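Local coordinates for iron superoxide dismutase (Trypanosoma cruzi, PDB 2GPC), which catalyses the dismutation of superoxide into molecular oxygen and hydrogen peroxide at an iron ion bound in each subunit, at residues S53-I58 against Q71-T76; I65-A70 against H142-P147; H75-E80 against L153-T158. All coordinates share one frame; numbering follows the deposited sequence. Where two conformers were deposited one is given.

Overall arrangement
One long helix, 63-80, carries a segment of all three contacts and so ties the alpha-hairpin domain to the C-terminal domain. Contact 2 (65-70) comes first along it, contact 1 (71-76) next and contact 3 (75-80) last. Contact 1 stays within the helical domain, whereas contacts 2 and 3 reach the loop after strand 135-142 and strand 153-160, an outer strand of the three-stranded antiparallel sheet. The centres of contacts 1 and 2 are about 8 Å apart. Those of contacts 1 and 3 are about 11 Å apart. His75, shared by contacts 1 and 3, binds the iron, placing the metal where helices and sheet meet.

Contact 1: residues S53-I58 against Q71-T76; sequences SIEEII and QIFNHT. With FE2 (Fe (II) ion), chain C.
Helix 54-58 passes helix 71-76 at 123°, with axes 10.1 Å apart at closest approach and the backbones nearest at Ile54 and Phe73. Contact between them runs through three isoleucines and one phenylalanine. Ile58 comes closest, its CD1 lying 3.5 Å from Phe73 CB, and the two side chains meet at about a right angle. From the same helix, Ile54 divides its branches between two partners. Its CG2, anti to the backbone N, is 4.0 Å from Phe73 CB, while CD1 at the end of the other branch is 4.1 Å from Ile72 CG2. Phe73 CB is thus touched by both Ile54 and Ile58, and the ring beyond it swings toward Glu55, with CG opposite its own amide nitrogen (chi1 175°). There Glu55 OE2 approaches the ring edge at CE1, with carboxylate and ring planes nearly perpendicular at 84°. A capping box secures the start of helix 54-58: Ser53 OG accepts from Glu56 N, and in one of two Glu56 conformers Ser53 N returns a bond to OE1. On the iron side of helix 71-76, His75 ND1 donates to Gln71 O at 2.6 Å, a carbonyl that also receives His75 N from the opposite face of its plane. The imidazole is thereby steered so that NE2 binds iron at 2.1 Å, alongside His27, Asp160, His164 and a water. The chemistry implies a helix with two faces, one packed by hydrocarbon against its neighbour, the other presenting an oriented ligand whose donation to a carbonyl probably increases the electron density it offers the metal.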
loop_
_atom_site.group_PDB
_atom_site.type_symbol
_atom_site.label_atom_id
_atom_site.label_comp_id
_atom_site.label_asym_id
_atom_site.label_seq_id
_atom_site.Cartn_x
_atom_site.Cartn_y
_atom_site.Cartn_z
ATOM N N SER A 53 10.230 -23.743 8.444
ATOM C CA SER A 53 9.940 -22.662 9.382
ATOM C C SER A 53 9.594 -21.399 8.594
ATOM O O SER A 53 9.766 -21.347 7.380
ATOM C CB SER A 53 11.142 -22.395 10.299
ATOM O OG SER A 53 12.217 -21.823 9.574
ATOM N N ILE A 54 9.108 -20.378 9.292
ATOM C CA ILE A 54 8.839 -19.085 8.667
ATOM C C ILE A 54 10.101 -18.578 7.989
ATOM O O ILE A 54 10.059 -18.159 6.834
ATOM C CB ILE A 54 8.334 -18.062 9.722
ATOM C CG1 ILE A 54 6.934 -18.446 10.215
ATOM C CG2 ILE A 54 8.319 -16.626 9.165
ATOM C CD1 ILE A 54 5.864 -18.431 9.136
ATOM N N GLU A 55 11.224 -18.633 8.700
ATOM C CA GLU A 55 12.491 -18.125 8.168
ATOM C C GLU A 55 12.961 -18.929 6.958
ATOM O O GLU A 55 13.453 -18.354 5.993
ATOM C CB GLU A 55 13.564 -18.075 9.259
ATOM C CG GLU A 55 13.368 -16.927 10.247
ATOM C CD GLU A 55 14.536 -16.746 11.213
ATOM O OE1 GLU A 55 15.669 -17.169 10.893
ATOM O OE2 GLU A 55 14.321 -16.171 12.306
ATOM N N GLU A 56 12.764 -20.249 6.991
ATOM C CA GLU A 56 13.172 -21.119 5.894
ATOM C C GLU A 56 12.386 -20.753 4.640
ATOM O O GLU A 56 12.931 -20.713 3.542
ATOM C CB GLU A 56 12.965 -22.600 6.267
ATOM C CG GLU A 56 14.204 -23.262 6.870
ATOM C CD GLU A 56 13.916 -24.300 7.948
ATOM O OE1 GLU A 56 12.870 -24.990 7.909
ATOM O OE2 GLU A 56 14.779 -24.449 8.840
ATOM N N ILE A 57 11.091 -20.486 4.819
ATOM C CA ILE A 57 10.231 -20.084 3.718
ATOM C C ILE A 57 10.680 -18.743 3.110
ATOM O O ILE A 57 10.692 -18.575 1.883
ATOM C CB ILE A 57 8.744 -19.988 4.175
ATOM C CG1 ILE A 57 8.173 -21.369 4.511
ATOM C CG2 ILE A 57 7.906 -19.342 3.087
ATOM C CD1 ILE A 57 6.834 -21.328 5.240
ATOM N N ILE A 58 11.016 -17.783 3.958
ATOM C CA ILE A 58 11.439 -16.467 3.490
ATOM C C ILE A 58 12.721 -16.588 2.631
ATOM O O ILE A 58 12.883 -15.890 1.629
ATOM C CB ILE A 58 11.642 -15.510 4.699
ATOM C CG1 ILE A 58 10.295 -15.193 5.365
ATOM C CG2 ILE A 58 12.297 -14.198 4.265
ATOM C CD1 ILE A 58 10.388 -14.654 6.769
ATOM N N GLN A 71 5.492 -11.418 5.732
ATOM C CA GLN A 71 4.616 -10.498 6.446
ATOM C C GLN A 71 4.438 -10.948 7.889
ATOM O O GLN A 71 4.339 -10.125 8.781
ATOM C CB GLN A 71 3.258 -10.349 5.763
ATOM C CG GLN A 71 3.285 -9.492 4.494
ATOM C CD GLN A 71 3.576 -8.031 4.772
ATOM O OE1 GLN A 71 4.729 -7.659 4.938
ATOM N NE2 GLN A 71 2.532 -7.203 4.824
ATOM N N ILE A 72 4.414 -12.256 8.113
ATOM C CA ILE A 72 4.350 -12.798 9.463
ATOM C C ILE A 72 5.597 -12.434 10.275
ATOM O O ILE A 72 5.493 -11.969 11.412
ATOM C CB ILE A 72 4.122 -14.330 9.414
ATOM C CG1 ILE A 72 2.690 -14.620 8.942
ATOM C CG2 ILE A 72 4.350 -14.959 10.781
ATOM C CD1 ILE A 72 2.442 -16.061 8.531
ATOM N N PHE A 73 6.773 -12.658 9.699
ATOM C CA PHE A 73 8.029 -12.288 10.357
ATOM C C PHE A 73 8.105 -10.775 10.604
ATOM O O PHE A 73 8.427 -10.339 11.720
ATOM C CB PHE A 73 9.222 -12.764 9.521
ATOM C CG PHE A 73 10.554 -12.326 10.054
ATOM C CD1 PHE A 73 11.307 -13.172 10.869
ATOM C CD2 PHE A 73 11.053 -11.070 9.760
ATOM C CE1 PHE A 73 12.542 -12.762 11.365
ATOM C CE2 PHE A 73 12.273 -10.659 10.242
ATOM C CZ PHE A 73 13.025 -11.514 11.058
ATOM N N ASN A 74 7.792 -9.977 9.579
ATOM C CA ASN A 74 7.935 -8.514 9.673
ATOM C C ASN A 74 7.016 -7.937 10.758
ATOM O O ASN A 74 7.417 -7.048 11.495
ATOM C CB ASN A 74 7.634 -7.816 8.333
ATOM C CG ASN A 74 8.642 -8.150 7.241
ATOM O OD1 ASN A 74 9.735 -8.607 7.521
ATOM N ND2 ASN A 74 8.265 -7.910 5.979
ATOM N N HIS A 75 5.796 -8.459 10.865
ATOM C CA HIS A 75 4.832 -7.948 11.843
ATOM C C HIS A 75 5.265 -8.293 13.258
ATOM O O HIS A 75 5.216 -7.448 14.138
ATOM C CB HIS A 75 3.407 -8.452 11.554
ATOM C CG HIS A 75 2.734 -7.680 10.471
ATOM N ND1 HIS A 75 2.989 -7.910 9.137
ATOM C CD2 HIS A 75 1.878 -6.634 10.518
ATOM C CE1 HIS A 75 2.303 -7.053 8.407
ATOM N NE2 HIS A 75 1.613 -6.271 9.217
ATOM N N THR A 76 5.719 -9.522 13.470
ATOM C CA THR A 76 6.225 -9.913 14.792
ATOM C C THR A 76 7.404 -9.032 15.196
ATOM O O THR A 76 7.467 -8.554 16.327
ATOM C CB THR A 76 6.582 -11.414 14.834
ATOM O OG1 THR A 76 5.378 -12.195 14.835
ATOM C CG2 THR A 76 7.252 -11.788 16.163
HETATM FE FE FE2 C . 1.033 -4.308 8.730
HETATM O O HOH W 1 2.206 -4.500 6.798
#

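Contact 2: residues I65-A70 against H142-P147; sequences IFNLAA and HDAGCP
Ala144 sits against one side of helix 65-70, its methyl group directed at the backbone of Asn67, where the two backbone segments come nearest. Ala144 CB is 3.7 Å from Asn67 O and just as near Asn67 CA, while the amide end of that asparagine leans over it, OD1 at 3.8 Å from the methyl. A water joins the same two residues by polar means: it donates to Asn67 OD1 at 2.8 Å and accepts from Ala144 N at 3.1 Å, so the side-chain oxygen and the loop amide are bridged without a direct bond. The chain leaves strand 135-142 through a type II' beta turn, His142 to Gly145, closed by Gly145 N on His142 O, and the turn sets this loop of the C-terminal domain against the alpha-hairpin domain. Next along the helix, Ala70 CB lies 3.2 Å from Ala144 O, a close approach of a methyl to a carbonyl, and 4.1 Å from Cys146 CB. Phe66 completes the surface. A chi1 of 170° turns its ring away from its own amide nitrogen and across to the loop, where CE2 is 3.8 Å from Ala144 O and CZ lies near Cys146 CB; Ala70 CB rests over one face of this ring, toward the rim. Phe120 of the second subunit packs on both Asn67 and Ala144; His142 NE2 bonds to Asp143 OD2 of that subunit, and Asp143 OD2 to its His142 NE2.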
loop_
_atom_site.group_PDB
_atom_site.type_symbol
_atom_site.label_atom_id
_atom_site.label_comp_id
_atom_site.label_asym_id
_atom_site.label_seq_id
_atom_site.Cartn_x
_atom_site.Cartn_y
_atom_site.Cartn_z
ATOM N N ILE A 65 3.535 -17.136 -1.576
ATOM C CA ILE A 65 3.942 -17.857 -0.377
ATOM C C ILE A 65 5.016 -17.104 0.423
ATOM O O ILE A 65 4.939 -17.028 1.650
ATOM C CB ILE A 65 4.380 -19.308 -0.727
ATOM C CG1 ILE A 65 4.340 -20.168 0.525
ATOM C CG2 ILE A 65 5.736 -19.350 -1.374
ATOM C CD1 ILE A 65 2.895 -20.471 0.964
ATOM N N PHE A 66 6.002 -16.545 -0.277
ATOM C CA PHE A 66 6.990 -15.671 0.355
ATOM C C PHE A 66 6.291 -14.513 1.072
ATOM O O PHE A 66 6.588 -14.246 2.225
ATOM C CB PHE A 66 7.985 -15.122 -0.673
ATOM C CG PHE A 66 8.879 -14.046 -0.127
ATOM C CD1 PHE A 66 10.108 -14.364 0.432
ATOM C CD2 PHE A 66 8.482 -12.718 -0.150
ATOM C CE1 PHE A 66 10.923 -13.368 0.933
ATOM C CE2 PHE A 66 9.297 -11.731 0.348
ATOM C CZ PHE A 66 10.507 -12.058 0.904
ATOM N N ASN A 67 5.366 -13.844 0.389
ATOM C CA ASN A 67 4.692 -12.673 0.960
ATOM C C ASN A 67 4.008 -12.969 2.306
ATOM O O ASN A 67 4.039 -12.140 3.215
ATOM C CB ASN A 67 3.659 -12.082 -0.013
ATOM C CG ASN A 67 4.276 -11.540 -1.305
ATOM O OD1 ASN A 67 5.489 -11.265 -1.396
ATOM N ND2 ASN A 67 3.417 -11.358 -2.322
ATOM N N LEU A 68 3.387 -14.143 2.424
ATOM C CA LEU A 68 2.711 -14.529 3.648
ATOM C C LEU A 68 3.712 -14.738 4.786
ATOM O O LEU A 68 3.550 -14.173 5.849
ATOM C CB LEU A 68 1.875 -15.803 3.442
ATOM C CG LEU A 68 0.712 -15.707 2.441
ATOM C CD1 LEU A 68 0.067 -17.078 2.225
ATOM C CD2 LEU A 68 -0.313 -14.674 2.885
ATOM N N ALA A 69 4.742 -15.547 4.554
ATOM C CA ALA A 69 5.750 -15.824 5.585
ATOM C C ALA A 69 6.502 -14.556 5.986
ATOM O O ALA A 69 6.745 -14.307 7.162
ATOM C CB ALA A 69 6.733 -16.877 5.091
ATOM N N ALA A 70 6.869 -13.752 5.000
ATOM C CA ALA A 70 7.608 -12.519 5.263
ATOM C C ALA A 70 6.776 -11.519 6.049
ATOM O O ALA A 70 7.296 -10.844 6.931
ATOM C CB ALA A 70 8.089 -11.902 3.979
ATOM N N HIS A 142 9.968 -3.023 0.195
ATOM C CA HIS A 142 8.711 -2.722 -0.447
ATOM C C HIS A 142 7.807 -3.939 -0.299
ATOM O O HIS A 142 8.266 -5.080 -0.389
ATOM C CB HIS A 142 8.955 -2.398 -1.924
ATOM C CG HIS A 142 7.809 -1.716 -2.596
ATOM N ND1 HIS A 142 7.270 -0.534 -2.133
ATOM C CD2 HIS A 142 7.104 -2.042 -3.711
ATOM C CE1 HIS A 142 6.288 -0.160 -2.934
ATOM N NE2 HIS A 142 6.173 -1.052 -3.902
ATOM N N ASP A 143 6.528 -3.675 -0.071
ATOM C CA ASP A 143 5.511 -4.710 0.099
ATOM C C ASP A 143 5.861 -5.641 1.259
ATOM O O ASP A 143 5.847 -5.193 2.405
ATOM C CB ASP A 143 5.267 -5.434 -1.220
ATOM C CG ASP A 143 4.795 -4.497 -2.302
ATOM O OD1 ASP A 143 4.008 -3.573 -1.992
ATOM O OD2 ASP A 143 5.149 -4.599 -3.488
ATOM N N ALA A 144 6.160 -6.909 0.977
ATOM C CA ALA A 144 6.513 -7.885 2.013
ATOM C C ALA A 144 8.016 -8.118 2.086
ATOM O O ALA A 144 8.466 -8.991 2.812
ATOM C CB ALA A 144 5.784 -9.208 1.773
ATOM N N GLY A 145 8.786 -7.323 1.341
ATOM C CA GLY A 145 10.229 -7.370 1.375
ATOM C C GLY A 145 10.742 -7.532 2.795
ATOM O O GLY A 145 10.268 -6.879 3.736
ATOM N N CYS A 146 11.719 -8.415 2.935
ATOM C CA CYS A 146 12.253 -8.802 4.226
ATOM C C CYS A 146 13.787 -8.844 4.160
ATOM O O CYS A 146 14.333 -9.449 3.248
ATOM C CB CYS A 146 11.703 -10.171 4.594
ATOM S SG CYS A 146 12.165 -10.728 6.251
ATOM N N PRO A 147 14.478 -8.213 5.113
ATOM C CA PRO A 147 15.951 -8.206 5.125
ATOM C C PRO A 147 16.569 -9.600 5.139
ATOM O O PRO A 147 17.679 -9.713 4.645
ATOM C CB PRO A 147 16.307 -7.459 6.422
ATOM C CG PRO A 147 15.081 -6.722 6.802
ATOM C CD PRO A 147 13.918 -7.449 6.243
HETATM O O HOH W 2 6.427 -8.589 -1.561
#

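Contact 3: residues H75-E80 against L153-T158; sequences HTFYWE and LKPLLT. With FE2 (Fe (II) ion), chain C.
Phe77 reaches strand 153-158 because its ring carbon CG stands anti to the backbone N (chi1 -158°), carrying the ring out from the helix; in Thr158, OG1 takes the anti place (chi1 -169°), leaving the methyl CG2 between N and the carbonyl carbon, turned at the helix backbone. The helix crosses the strand at 77°. The phenyl ring is used on both face and edge. Pro155 CB lies over one face in a CH-pi contact, 4.2 Å from the centroid. The edge meets the peptide that links Leu156 to Leu157, CE2 lying 3.4 Å from Leu157 N, and CZ comes equally near Pro155 O. That peptide belongs to a classic beta bulge, in which Leu156 and Leu157 both face Leu127 of the neighbouring strand. Thr158 CG2 sits between the Phe77 ring and the backbone of Tyr78, 3.6 Å from Tyr78 CA and 3.8 Å from Phe77 CD2, while its hydroxyl bonds to Ala125 O in strand 123-130. Thr158 O lies at the edge of the Tyr78 ring, 3.7 Å from CD1 and in the ring plane; the tyrosine hydroxyl is hydrogen-bonded to Tyr177. Thr158 O has no hydrogen-bonding partner in the model, so an aromatic C-H edge, with its slight positive charge, is probably a modest compensation for this buried carbonyl, in a junction with no hydrogen bond between helix and strand, two residues before the iron ligand Asp160.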
loop_
_atom_site.group_PDB
_atom_site.type_symbol
_atom_site.label_atom_id
_atom_site.label_comp_id
_atom_site.label_asym_id
_atom_site.label_seq_id
_atom_site.Cartn_x
_atom_site.Cartn_y
_atom_site.Cartn_z
ATOM N N HIS A 75 5.796 -8.459 10.865
ATOM C CA HIS A 75 4.832 -7.948 11.843
ATOM C C HIS A 75 5.265 -8.293 13.258
ATOM O O HIS A 75 5.216 -7.448 14.138
ATOM C CB HIS A 75 3.407 -8.452 11.554
ATOM C CG HIS A 75 2.734 -7.680 10.471
ATOM N ND1 HIS A 75 2.989 -7.910 9.137
ATOM C CD2 HIS A 75 1.878 -6.634 10.518
ATOM C CE1 HIS A 75 2.303 -7.053 8.407
ATOM N NE2 HIS A 75 1.613 -6.271 9.217
ATOM N N THR A 76 5.719 -9.522 13.470
ATOM C CA THR A 76 6.225 -9.913 14.792
ATOM C C THR A 76 7.404 -9.032 15.196
ATOM O O THR A 76 7.467 -8.554 16.327
ATOM C CB THR A 76 6.582 -11.414 14.834
ATOM O OG1 THR A 76 5.378 -12.195 14.835
ATOM C CG2 THR A 76 7.252 -11.788 16.163
ATOM N N PHE A 77 8.318 -8.786 14.264
ATOM C CA PHE A 77 9.475 -7.925 14.526
ATOM C C PHE A 77 9.062 -6.481 14.815
ATOM O O PHE A 77 9.707 -5.781 15.593
ATOM C CB PHE A 77 10.453 -7.972 13.348
ATOM C CG PHE A 77 11.842 -7.585 13.715
ATOM C CD1 PHE A 77 12.773 -8.547 14.081
ATOM C CD2 PHE A 77 12.221 -6.250 13.722
ATOM C CE1 PHE A 77 14.073 -8.175 14.451
ATOM C CE2 PHE A 77 13.510 -5.876 14.088
ATOM C CZ PHE A 77 14.431 -6.834 14.459
ATOM N N TYR A 78 7.974 -6.060 14.180
ATOM C CA TYR A 78 7.399 -4.728 14.365
ATOM C C TYR A 78 6.828 -4.530 15.785
ATOM O O TYR A 78 7.110 -3.515 16.428
ATOM C CB TYR A 78 6.316 -4.518 13.312
ATOM C CG TYR A 78 5.438 -3.297 13.467
ATOM C CD1 TYR A 78 5.972 -2.007 13.471
ATOM C CD2 TYR A 78 4.066 -3.434 13.563
ATOM C CE1 TYR A 78 5.134 -0.882 13.570
ATOM C CE2 TYR A 78 3.230 -2.336 13.683
ATOM C CZ TYR A 78 3.767 -1.060 13.685
ATOM O OH TYR A 78 2.906 0.010 13.796
ATOM N N TRP A 79 6.056 -5.498 16.277
ATOM C CA TRP A 79 5.526 -5.403 17.642
ATOM C C TRP A 79 6.662 -5.433 18.674
ATOM O O TRP A 79 6.614 -4.714 19.679
ATOM C CB TRP A 79 4.524 -6.523 17.964
ATOM C CG TRP A 79 3.445 -6.741 16.959
ATOM C CD1 TRP A 79 3.142 -7.913 16.331
ATOM C CD2 TRP A 79 2.482 -5.784 16.502
ATOM N NE1 TRP A 79 2.067 -7.738 15.494
ATOM C CE2 TRP A 79 1.637 -6.442 15.587
ATOM C CE3 TRP A 79 2.240 -4.437 16.778
ATOM C CZ2 TRP A 79 0.582 -5.793 14.934
ATOM C CZ3 TRP A 79 1.195 -3.794 16.124
ATOM C CH2 TRP A 79 0.386 -4.472 15.219
ATOM N N GLU A 80 7.689 -6.235 18.411
ATOM C CA GLU A 80 8.850 -6.334 19.296
ATOM C C GLU A 80 9.710 -5.062 19.256
ATOM O O GLU A 80 10.498 -4.819 20.167
ATOM C CB GLU A 80 9.686 -7.561 18.927
ATOM C CG GLU A 80 8.960 -8.868 19.201
ATOM C CD GLU A 80 9.688 -10.107 18.714
ATOM O OE1 GLU A 80 9.305 -11.201 19.160
ATOM O OE2 GLU A 80 10.630 -10.005 17.890
ATOM N N LEU A 153 22.355 -8.553 6.272
ATOM C CA LEU A 153 21.660 -7.429 6.907
ATOM C C LEU A 153 20.840 -7.865 8.115
ATOM O O LEU A 153 19.641 -8.164 7.977
ATOM C CB LEU A 153 20.739 -6.737 5.898
ATOM C CG LEU A 153 21.347 -6.182 4.619
ATOM C CD1 LEU A 153 20.262 -5.486 3.810
ATOM C CD2 LEU A 153 22.508 -5.230 4.898
ATOM N N LYS A 154 21.468 -7.889 9.292
ATOM C CA LYS A 154 20.785 -8.256 10.530
ATOM C C LYS A 154 19.756 -7.192 10.945
ATOM O O LYS A 154 20.102 -6.029 11.150
ATOM C CB LYS A 154 21.790 -8.469 11.665
ATOM C CG LYS A 154 21.175 -8.991 12.961
ATOM C CD LYS A 154 22.052 -10.043 13.648
ATOM C CE LYS A 154 23.430 -9.495 14.021
ATOM N NZ LYS A 154 23.931 -10.084 15.317
ATOM N N PRO A 155 18.492 -7.578 11.064
ATOM C CA PRO A 155 17.452 -6.610 11.421
ATOM C C PRO A 155 17.539 -6.180 12.887
ATOM O O PRO A 155 17.718 -7.010 13.774
ATOM C CB PRO A 155 16.149 -7.350 11.111
ATOM C CG PRO A 155 16.479 -8.783 11.118
ATOM C CD PRO A 155 17.946 -8.926 10.833
ATOM N N LEU A 156 17.436 -4.876 13.118
ATOM C CA LEU A 156 17.458 -4.315 14.467
ATOM C C LEU A 156 16.131 -3.675 14.884
ATOM O O LEU A 156 15.750 -3.743 16.053
ATOM C CB LEU A 156 18.567 -3.272 14.580
ATOM C CG LEU A 156 19.995 -3.723 14.245
ATOM C CD1 LEU A 156 20.957 -2.584 14.557
ATOM C CD2 LEU A 156 20.399 -4.977 14.972
ATOM N N LEU A 157 15.441 -3.061 13.929
ATOM C CA LEU A 157 14.239 -2.282 14.191
ATOM C C LEU A 157 13.434 -2.182 12.904
ATOM O O LEU A 157 14.012 -2.049 11.840
ATOM C CB LEU A 157 14.634 -0.860 14.625
ATOM C CG LEU A 157 13.578 0.129 15.094
ATOM C CD1 LEU A 157 13.049 -0.267 16.467
ATOM C CD2 LEU A 157 14.157 1.548 15.147
ATOM N N THR A 158 12.111 -2.242 12.993
ATOM C CA THR A 158 11.272 -1.912 11.840
ATOM C C THR A 158 10.034 -1.118 12.235
ATOM O O THR A 158 9.537 -1.224 13.359
ATOM C CB THR A 158 10.877 -3.172 11.037
ATOM O OG1 THR A 158 10.281 -2.794 9.775
ATOM C CG2 THR A 158 9.812 -4.001 11.767
HETATM FE FE FE2 C . 1.033 -4.308 8.730
HETATM O O HOH W 1 2.206 -4.500 6.798
#